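Local coordinates for protein split-Soret cytochrome c (Desulfovibrio desulfuricans, PDB 1H21) that carries two c-type hemes and an iron-sulfur cluster per subunit, shares its hemes across a homodimer, and may take part in electron transport during sulfate reduction, at residues 26-31 against 53-58; 94-99 against 184-189; 115-120 against 201-206. All coordinates share one frame; numbering follows the deposited sequence.

In the fold
All three contacts join helices or helix ends of a chain of helices and long loops, without strands, and all three also touch the second subunit. Interactions 1 and 2 are buried, have no hydrogen bond across the segments and lie away from the annotated sites; they meet each other, Val53 CG2 lying 3.4 Å from Leu98 CD1, and so tie helices 26-38, 44-60, 87-99 and 165-192 into one bundle. Interaction 1 has a polar margin, where a leucine methyl lies over a glutamate carboxylate. Interaction 2 is almost wholly aromatic and aliphatic. Interaction 3, partly buried and across the chain's centre from interaction 1, works through a carboxylate-amide hydrogen bond close to the heme-binding part.

Interaction 1. Residues 26-31 against 53-58; sequences PKECAQ and VGLMGE
Leu55 and Glu28 reach toward each other from opposite directions, and one methyl carries the meeting: Leu55 CD1 covers one face of the Glu28 carboxylate from above, 3.7 Å from Glu28 CD. Glu28 CG, OE1 and OE2 are each 3.9 Å from Leu55 CD1, so the methyl sits almost straight over CD and does not run along the chain. In Glu28, CG stands anti to the backbone N (chi1 -172°) and the chain is extended beyond it, which holds the carboxylate out toward Leu55. Cys29, one residue on, adds a looser apolar touch, its SG 4.2 Å from Leu55 CD1. The contact is helix-to-helix packing between the first turns of helix 26-38 and the last part of helix 44-60, where a single leucine side chain spans backbones whose closest CA atoms, those of Cys29 and Leu55, are 7.9 Å apart. No hydrogen bond joins the two segments. The charge on Glu28 is met by Lys59, which forms a salt bridge with OE2. Arg9 of the second subunit packs on both Glu28 and Leu55 and makes a salt bridge with Glu58, bringing the dimer partner onto this margin of the bundle.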
loop_
_atom_site.group_PDB
_atom_site.type_symbol
_atom_site.label_atom_id
_atom_site.label_comp_id
_atom_site.label_asym_id
_atom_site.label_seq_id
_atom_site.Cartn_x
_atom_site.Cartn_y
_atom_site.Cartn_z
ATOM N N PRO A 26 -13.624 -16.536 11.211
ATOM C CA PRO A 26 -13.388 -15.113 11.478
ATOM C C PRO A 26 -12.884 -14.818 12.916
ATOM O O PRO A 26 -11.893 -14.080 13.090
ATOM C CB PRO A 26 -14.760 -14.501 11.202
ATOM C CG PRO A 26 -15.245 -15.305 10.066
ATOM C CD PRO A 26 -14.914 -16.717 10.514
ATOM N N LYS A 27 -13.526 -15.420 13.926
ATOM C CA LYS A 27 -13.133 -15.215 15.325
ATOM C C LYS A 27 -11.680 -15.648 15.529
ATOM O O LYS A 27 -10.890 -14.955 16.203
ATOM C CB LYS A 27 -14.025 -16.024 16.287
ATOM C CG LYS A 27 -15.542 -15.951 16.040
ATOM C CD LYS A 27 -16.161 -14.539 16.148
ATOM C CE LYS A 27 -17.615 -14.514 15.612
ATOM N NZ LYS A 27 -17.741 -14.913 14.154
ATOM N N GLU A 28 -11.335 -16.808 14.970
ATOM C CA GLU A 28 -9.976 -17.322 15.083
ATOM C C GLU A 28 -9.023 -16.319 14.399
ATOM O O GLU A 28 -7.971 -15.946 14.945
ATOM C CB GLU A 28 -9.851 -18.708 14.428
ATOM C CG GLU A 28 -8.482 -19.365 14.692
ATOM C CD GLU A 28 -8.193 -20.622 13.853
ATOM O OE1 GLU A 28 -8.878 -20.886 12.821
ATOM O OE2 GLU A 28 -7.229 -21.342 14.226
ATOM N N CYS A 29 -9.429 -15.849 13.224
ATOM C CA CYS A 29 -8.640 -14.894 12.465
ATOM C C CYS A 29 -8.380 -13.585 13.190
ATOM O O CYS A 29 -7.234 -13.129 13.252
ATOM C CB CYS A 29 -9.306 -14.629 11.132
ATOM S SG CYS A 29 -9.052 -16.012 10.068
ATOM N N ALA A 30 -9.430 -12.987 13.737
ATOM C CA ALA A 30 -9.302 -11.727 14.452
ATOM C C ALA A 30 -8.232 -11.879 15.533
ATOM O O ALA A 30 -7.293 -11.069 15.677
ATOM C CB ALA A 30 -10.661 -11.361 15.083
ATOM N N GLN A 31 -8.327 -13.013 16.207
ATOM C CA GLN A 31 -7.452 -13.384 17.301
ATOM C C GLN A 31 -5.980 -13.524 16.915
ATOM O O GLN A 31 -5.098 -12.878 17.500
ATOM C CB GLN A 31 -7.974 -14.687 17.854
ATOM C CG GLN A 31 -7.120 -15.270 18.901
ATOM C CD GLN A 31 -7.494 -14.810 20.263
ATOM O OE1 GLN A 31 -8.621 -14.371 20.523
ATOM N NE2 GLN A 31 -6.562 -14.946 21.167
ATOM N N VAL A 53 -3.530 -16.565 5.437
ATOM C CA VAL A 53 -2.705 -17.545 4.736
ATOM C C VAL A 53 -1.875 -18.339 5.725
ATOM O O VAL A 53 -1.548 -19.498 5.478
ATOM C CB VAL A 53 -1.799 -16.846 3.706
ATOM C CG1 VAL A 53 -0.900 -17.842 3.000
ATOM C CG2 VAL A 53 -2.655 -16.078 2.697
ATOM N N GLY A 54 -1.556 -17.720 6.856
ATOM C CA GLY A 54 -0.773 -18.397 7.874
ATOM C C GLY A 54 -1.584 -19.517 8.514
ATOM O O GLY A 54 -1.063 -20.614 8.750
ATOM N N LEU A 55 -2.851 -19.243 8.811
ATOM C CA LEU A 55 -3.714 -20.260 9.401
ATOM C C LEU A 55 -4.045 -21.352 8.383
ATOM O O LEU A 55 -4.184 -22.510 8.751
ATOM C CB LEU A 55 -4.984 -19.649 9.990
ATOM C CG LEU A 55 -4.735 -18.736 11.191
ATOM C CD1 LEU A 55 -6.061 -18.460 11.819
ATOM C CD2 LEU A 55 -3.795 -19.386 12.198
ATOM N N MET A 56 -4.174 -20.997 7.109
ATOM C CA MET A 56 -4.420 -22.008 6.079
ATOM C C MET A 56 -3.178 -22.917 5.983
ATOM O O MET A 56 -3.291 -24.104 5.681
ATOM C CB MET A 56 -4.692 -21.372 4.705
ATOM C CG MET A 56 -6.024 -20.679 4.595
ATOM S SD MET A 56 -6.406 -20.375 2.884
ATOM C CE MET A 56 -7.813 -19.234 3.047
ATOM N N GLY A 57 -1.999 -22.358 6.246
ATOM C CA GLY A 57 -0.777 -23.142 6.194
ATOM C C GLY A 57 -0.676 -24.149 7.332
ATOM O O GLY A 57 -0.276 -25.294 7.107
ATOM N N GLU A 58 -1.001 -23.713 8.550
ATOM C CA GLU A 58 -0.976 -24.578 9.730
ATOM C C GLU A 58 -1.930 -25.778 9.592
ATOM O O GLU A 58 -1.581 -26.899 9.981
ATOM C CB GLU A 58 -1.358 -23.781 10.982
ATOM C CG GLU A 58 -0.348 -22.721 11.408
ATOM C CD GLU A 58 -0.787 -21.951 12.664
ATOM O OE1 GLU A 58 -1.869 -22.252 13.234
ATOM O OE2 GLU A 58 -0.052 -21.032 13.090
#

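Interaction 2. Residues 94-99 against 184-189; sequences ATFSLF and EIINTK
Ile186 meets Phe96 and Thr95 through its longer branch, which leaves CB and runs through CG1 to CD1. CB makes no close contact across the segments, and chi1 of -76° sets CG1 anti to the carbonyl carbon, carrying this branch toward helix 87-99. CG1 makes the tightest approach, 3.4 Å from Phe96 CE1, with Phe96 CD1 next at 3.9 Å; the carbon comes to the ring at a slant. One bond further, CD1 lies 3.6 Å from Phe96 CE1 and also reaches Thr95 OG1, at 3.9 Å, in a van der Waals touch between side chains nearly at right angles. That hydroxyl is hydrogen-bonded back to Ala92 O, one turn earlier in its own helix. The segments run nearly parallel, their axes crossing at -22° and 11.4 Å apart, a wide spacing bridged by the phenylalanine ring and the isoleucine branches in the helical bundle. At the far end of the same ring, Ile185 CG2 stands 4.4 Å from Phe96 CZ. Two other helices pack on the seam: Ile52 of helix 44-60 touches both Thr95 and Ile186, while Val105 of helix 102-118 packs on Phe96 and Leu112 of that helix on Ile185.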
loop_
_atom_site.group_PDB
_atom_site.type_symbol
_atom_site.label_atom_id
_atom_site.label_comp_id
_atom_site.label_asym_id
_atom_site.label_seq_id
_atom_site.Cartn_x
_atom_site.Cartn_y
_atom_site.Cartn_z
ATOM N N ALA A 94 -4.441 -8.550 0.085
ATOM C CA ALA A 94 -3.417 -9.207 -0.715
ATOM C C ALA A 94 -3.678 -10.678 -0.846
ATOM O O ALA A 94 -3.369 -11.275 -1.888
ATOM C CB ALA A 94 -2.041 -8.984 -0.117
ATOM N N THR A 95 -4.229 -11.260 0.220
ATOM C CA THR A 95 -4.539 -12.690 0.245
ATOM C C THR A 95 -5.537 -13.056 -0.858
ATOM O O THR A 95 -5.428 -14.117 -1.477
ATOM C CB THR A 95 -5.099 -13.160 1.626
ATOM O OG1 THR A 95 -6.399 -12.608 1.844
ATOM C CG2 THR A 95 -4.216 -12.719 2.748
ATOM N N PHE A 96 -6.451 -12.142 -1.163
ATOM C CA PHE A 96 -7.456 -12.403 -2.186
ATOM C C PHE A 96 -6.803 -12.683 -3.531
ATOM O O PHE A 96 -7.345 -13.453 -4.352
ATOM C CB PHE A 96 -8.413 -11.220 -2.358
ATOM C CG PHE A 96 -9.083 -10.783 -1.103
ATOM C CD1 PHE A 96 -8.991 -11.545 0.070
ATOM C CD2 PHE A 96 -9.822 -9.599 -1.095
ATOM C CE1 PHE A 96 -9.623 -11.148 1.226
ATOM C CE2 PHE A 96 -10.468 -9.184 0.061
ATOM C CZ PHE A 96 -10.369 -9.960 1.228
ATOM N N SER A 97 -5.643 -12.071 -3.757
ATOM C CA SER A 97 -4.969 -12.251 -5.026
ATOM C C SER A 97 -4.223 -13.560 -5.165
ATOM O O SER A 97 -3.679 -13.859 -6.234
ATOM C CB SER A 97 -4.122 -11.041 -5.382
ATOM O OG SER A 97 -4.986 -9.954 -5.725
ATOM N N LEU A 98 -4.251 -14.361 -4.097
ATOM C CA LEU A 98 -3.637 -15.683 -4.104
ATOM C C LEU A 98 -4.618 -16.704 -4.696
ATOM O O LEU A 98 -4.220 -17.781 -5.176
ATOM C CB LEU A 98 -3.291 -16.105 -2.687
ATOM C CG LEU A 98 -2.171 -15.271 -2.079
ATOM C CD1 LEU A 98 -1.993 -15.666 -0.627
ATOM C CD2 LEU A 98 -0.851 -15.450 -2.872
ATOM N N PHE A 99 -5.893 -16.322 -4.701
ATOM C CA PHE A 99 -6.951 -17.180 -5.178
ATOM C C PHE A 99 -7.733 -16.653 -6.388
ATOM O O PHE A 99 -8.102 -17.432 -7.280
ATOM C CB PHE A 99 -7.913 -17.471 -4.026
ATOM C CG PHE A 99 -7.228 -17.763 -2.719
ATOM C CD1 PHE A 99 -7.160 -16.789 -1.725
ATOM C CD2 PHE A 99 -6.623 -18.996 -2.489
ATOM C CE1 PHE A 99 -6.491 -17.037 -0.510
ATOM C CE2 PHE A 99 -5.952 -19.258 -1.284
ATOM C CZ PHE A 99 -5.886 -18.271 -0.288
ATOM N N GLU A 184 -14.665 -12.870 6.737
ATOM C CA GLU A 184 -16.063 -12.996 6.337
ATOM C C GLU A 184 -16.250 -12.836 4.840
ATOM O O GLU A 184 -17.032 -13.551 4.220
ATOM C CB GLU A 184 -16.921 -11.979 7.053
ATOM C CG GLU A 184 -16.941 -12.146 8.554
ATOM C CD GLU A 184 -18.049 -11.338 9.191
ATOM O OE1 GLU A 184 -18.435 -10.288 8.621
ATOM O OE2 GLU A 184 -18.557 -11.762 10.251
ATOM N N ILE A 185 -15.533 -11.893 4.259
ATOM C CA ILE A 185 -15.611 -11.651 2.827
ATOM C C ILE A 185 -15.097 -12.878 2.060
ATOM O O ILE A 185 -15.694 -13.292 1.056
ATOM C CB ILE A 185 -14.768 -10.407 2.446
ATOM C CG1 ILE A 185 -15.375 -9.164 3.086
ATOM C CG2 ILE A 185 -14.723 -10.230 0.935
ATOM C CD1 ILE A 185 -14.494 -7.940 2.996
ATOM N N ILE A 186 -13.990 -13.452 2.521
ATOM C CA ILE A 186 -13.446 -14.619 1.836
ATOM C C ILE A 186 -14.505 -15.723 1.851
ATOM O O ILE A 186 -14.848 -16.272 0.800
ATOM C CB ILE A 186 -12.131 -15.121 2.478
ATOM C CG1 ILE A 186 -10.968 -14.192 2.079
ATOM C CG2 ILE A 186 -11.850 -16.578 2.060
ATOM C CD1 ILE A 186 -9.711 -14.367 2.938
ATOM N N ASN A 187 -15.061 -15.993 3.033
ATOM C CA ASN A 187 -16.092 -17.016 3.193
ATOM C C ASN A 187 -17.228 -16.764 2.217
ATOM O O ASN A 187 -17.583 -17.641 1.421
ATOM C CB ASN A 187 -16.647 -17.010 4.615
ATOM C CG ASN A 187 -15.694 -17.617 5.613
ATOM O OD1 ASN A 187 -14.747 -18.329 5.252
ATOM N ND2 ASN A 187 -15.948 -17.358 6.893
ATOM N N THR A 188 -17.759 -15.548 2.234
ATOM C CA THR A 188 -18.850 -15.213 1.340
ATOM C C THR A 188 -18.463 -15.401 -0.132
ATOM O O THR A 188 -19.282 -15.842 -0.935
ATOM C CB THR A 188 -19.371 -13.789 1.655
ATOM O OG1 THR A 188 -19.709 -13.736 3.046
ATOM C CG2 THR A 188 -20.609 -13.427 0.831
ATOM N N LYS A 189 -17.210 -15.120 -0.481
ATOM C CA LYS A 189 -16.752 -15.287 -1.872
ATOM C C LYS A 189 -16.769 -16.776 -2.272
ATOM O O LYS A 189 -17.227 -17.156 -3.360
ATOM C CB LYS A 189 -15.330 -14.711 -2.048
ATOM C CG LYS A 189 -14.674 -14.973 -3.407
ATOM C CD LYS A 189 -15.517 -14.415 -4.545
ATOM C CE LYS A 189 -14.803 -14.571 -5.867
ATOM N NZ LYS A 189 -15.573 -14.019 -7.002
#

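Interaction 3. Residues 115-120 against 201-206; sequences WYEVTK and PMQASV
The carboxylate of Glu117 and the amide of Gln203 are two flat groups turned 52° against each other, with a hydrogen bond of 3.0 Å from Gln203 NE2 to Glu117 OE1. Its N-H...O angle is 152°. The nitrogen comes in on the syn side of that oxygen but out of the carboxylate plane, while OE1 lies nearer the plane of the amide. OE1 also rests 3.5 Å from Gln203 CG, packing against the bend at chi2 that turns the amide across the end of the glutamate; Glu117 itself is extended beyond CG. A second flat group on helix 102-118, the Trp115 indole, has Thr119 CB over one face, 3.8 Å above its plane and toward the rim. Thr119 OG1 donates to Trp115 O at 3.0 Å, joining Thr119 N on the same carbonyl where the helix ends. Gln203 stands at the N-cap position of helix 204-213, which bears the first heme-binding cysteine pair and the axial ligand His213. Both polar ends have further partners near the second heme site: NE2 also donates to Ile226 O, and Glu117 OE2 accepts from Asp228 N, beside Cys229. Trp82 of the second subunit packs on both side chains.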
loop_
_atom_site.group_PDB
_atom_site.type_symbol
_atom_site.label_atom_id
_atom_site.label_comp_id
_atom_site.label_asym_id
_atom_site.label_seq_id
_atom_site.Cartn_x
_atom_site.Cartn_y
_atom_site.Cartn_z
ATOM N N TRP A 115 -16.101 -0.519 4.015
ATOM C CA TRP A 115 -16.508 -0.886 5.353
ATOM C C TRP A 115 -15.611 -0.163 6.337
ATOM O O TRP A 115 -16.097 0.463 7.289
ATOM C CB TRP A 115 -16.397 -2.405 5.526
ATOM C CG TRP A 115 -16.374 -2.872 6.961
ATOM C CD1 TRP A 115 -17.448 -3.042 7.794
ATOM C CD2 TRP A 115 -15.208 -3.196 7.736
ATOM N NE1 TRP A 115 -17.016 -3.448 9.042
ATOM C CE2 TRP A 115 -15.647 -3.547 9.031
ATOM C CE3 TRP A 115 -13.837 -3.216 7.457
ATOM C CZ2 TRP A 115 -14.767 -3.913 10.044
ATOM C CZ3 TRP A 115 -12.963 -3.578 8.464
ATOM C CH2 TRP A 115 -13.430 -3.922 9.745
ATOM N N TYR A 116 -14.302 -0.238 6.084
ATOM C CA TYR A 116 -13.304 0.396 6.940
ATOM C C TYR A 116 -13.518 1.901 7.087
ATOM O O TYR A 116 -13.468 2.427 8.204
ATOM C CB TYR A 116 -11.878 0.120 6.449
ATOM C CG TYR A 116 -10.823 0.652 7.386
ATOM C CD1 TYR A 116 -10.364 -0.111 8.455
ATOM C CD2 TYR A 116 -10.306 1.934 7.225
ATOM C CE1 TYR A 116 -9.421 0.392 9.343
ATOM C CE2 TYR A 116 -9.363 2.445 8.100
ATOM C CZ TYR A 116 -8.926 1.671 9.158
ATOM O OH TYR A 116 -8.002 2.179 10.051
ATOM N N GLU A 117 -13.773 2.588 5.977
ATOM C CA GLU A 117 -13.989 4.032 6.028
ATOM C C GLU A 117 -15.151 4.471 6.945
ATOM O O GLU A 117 -15.039 5.475 7.656
ATOM C CB GLU A 117 -14.264 4.585 4.633
ATOM C CG GLU A 117 -13.152 4.453 3.593
ATOM C CD GLU A 117 -13.555 5.099 2.264
ATOM O OE1 GLU A 117 -14.774 5.180 1.971
ATOM O OE2 GLU A 117 -12.665 5.560 1.518
ATOM N N VAL A 118 -16.260 3.729 6.927
ATOM C CA VAL A 118 -17.433 4.111 7.708
ATOM C C VAL A 118 -17.661 3.497 9.080
ATOM O O VAL A 118 -18.312 4.118 9.921
ATOM C CB VAL A 118 -18.732 3.940 6.899
ATOM C CG1 VAL A 118 -18.682 4.805 5.671
ATOM C CG2 VAL A 118 -18.948 2.476 6.515
ATOM N N THR A 119 -17.171 2.286 9.304
ATOM C CA THR A 119 -17.368 1.615 10.582
ATOM C C THR A 119 -16.576 2.257 11.716
ATOM O O THR A 119 -15.437 2.684 11.528
ATOM C CB THR A 119 -17.029 0.100 10.458
ATOM O OG1 THR A 119 -17.902 -0.497 9.494
ATOM C CG2 THR A 119 -17.207 -0.630 11.775
ATOM N N LYS A 120 -17.212 2.389 12.877
ATOM C CA LYS A 120 -16.547 2.941 14.054
ATOM C C LYS A 120 -15.752 1.782 14.599
ATOM O O LYS A 120 -16.320 0.739 14.918
ATOM C CB LYS A 120 -17.552 3.400 15.099
ATOM C CG LYS A 120 -18.434 4.535 14.660
ATOM C CD LYS A 120 -19.026 5.195 15.872
ATOM C CE LYS A 120 -19.956 6.299 15.462
ATOM N NZ LYS A 120 -20.194 7.238 16.596
ATOM N N PRO A 201 -22.373 -0.038 -0.917
ATOM C CA PRO A 201 -22.514 0.725 -2.159
ATOM C C PRO A 201 -21.377 1.738 -2.356
ATOM O O PRO A 201 -20.590 2.005 -1.431
ATOM C CB PRO A 201 -23.865 1.417 -1.967
ATOM C CG PRO A 201 -23.941 1.602 -0.460
ATOM C CD PRO A 201 -23.439 0.294 0.050
ATOM N N MET A 202 -21.264 2.279 -3.564
ATOM C CA MET A 202 -20.226 3.266 -3.814
ATOM C C MET A 202 -20.459 4.489 -2.909
ATOM O O MET A 202 -21.612 4.793 -2.543
ATOM C CB MET A 202 -20.222 3.682 -5.292
ATOM C CG MET A 202 -19.238 4.791 -5.623
ATOM S SD MET A 202 -18.925 4.985 -7.358
ATOM C CE MET A 202 -17.743 3.630 -7.592
ATOM N N GLN A 203 -19.365 5.166 -2.546
ATOM C CA GLN A 203 -19.436 6.352 -1.706
ATOM C C GLN A 203 -20.138 7.482 -2.455
ATOM O O GLN A 203 -20.025 7.603 -3.677
ATOM C CB GLN A 203 -18.039 6.814 -1.262
ATOM C CG GLN A 203 -17.211 5.785 -0.533
ATOM C CD GLN A 203 -16.193 5.148 -1.446
ATOM O OE1 GLN A 203 -16.502 4.760 -2.555
ATOM N NE2 GLN A 203 -14.983 5.022 -0.985
ATOM N N ALA A 204 -20.831 8.327 -1.705
ATOM C CA ALA A 204 -21.569 9.448 -2.267
ATOM C C ALA A 204 -20.698 10.376 -3.079
ATOM O O ALA A 204 -20.973 10.638 -4.249
ATOM C CB ALA A 204 -22.246 10.226 -1.156
ATOM N N SER A 205 -19.646 10.884 -2.447
ATOM C CA SER A 205 -18.731 11.807 -3.113
ATOM C C SER A 205 -18.090 11.171 -4.347
ATOM O O SER A 205 -18.054 11.791 -5.416
ATOM C CB SER A 205 -17.664 12.295 -2.134
ATOM O OG SER A 205 -16.853 11.220 -1.728
ATOM N N VAL A 206 -17.645 9.919 -4.215
ATOM C CA VAL A 206 -17.020 9.210 -5.329
ATOM C C VAL A 206 -17.941 9.167 -6.540
ATOM O O VAL A 206 -17.520 9.460 -7.664
ATOM C CB VAL A 206 -16.618 7.789 -4.933
ATOM C CG1 VAL A 206 -15.902 7.118 -6.086
ATOM C CG2 VAL A 206 -15.733 7.820 -3.707
#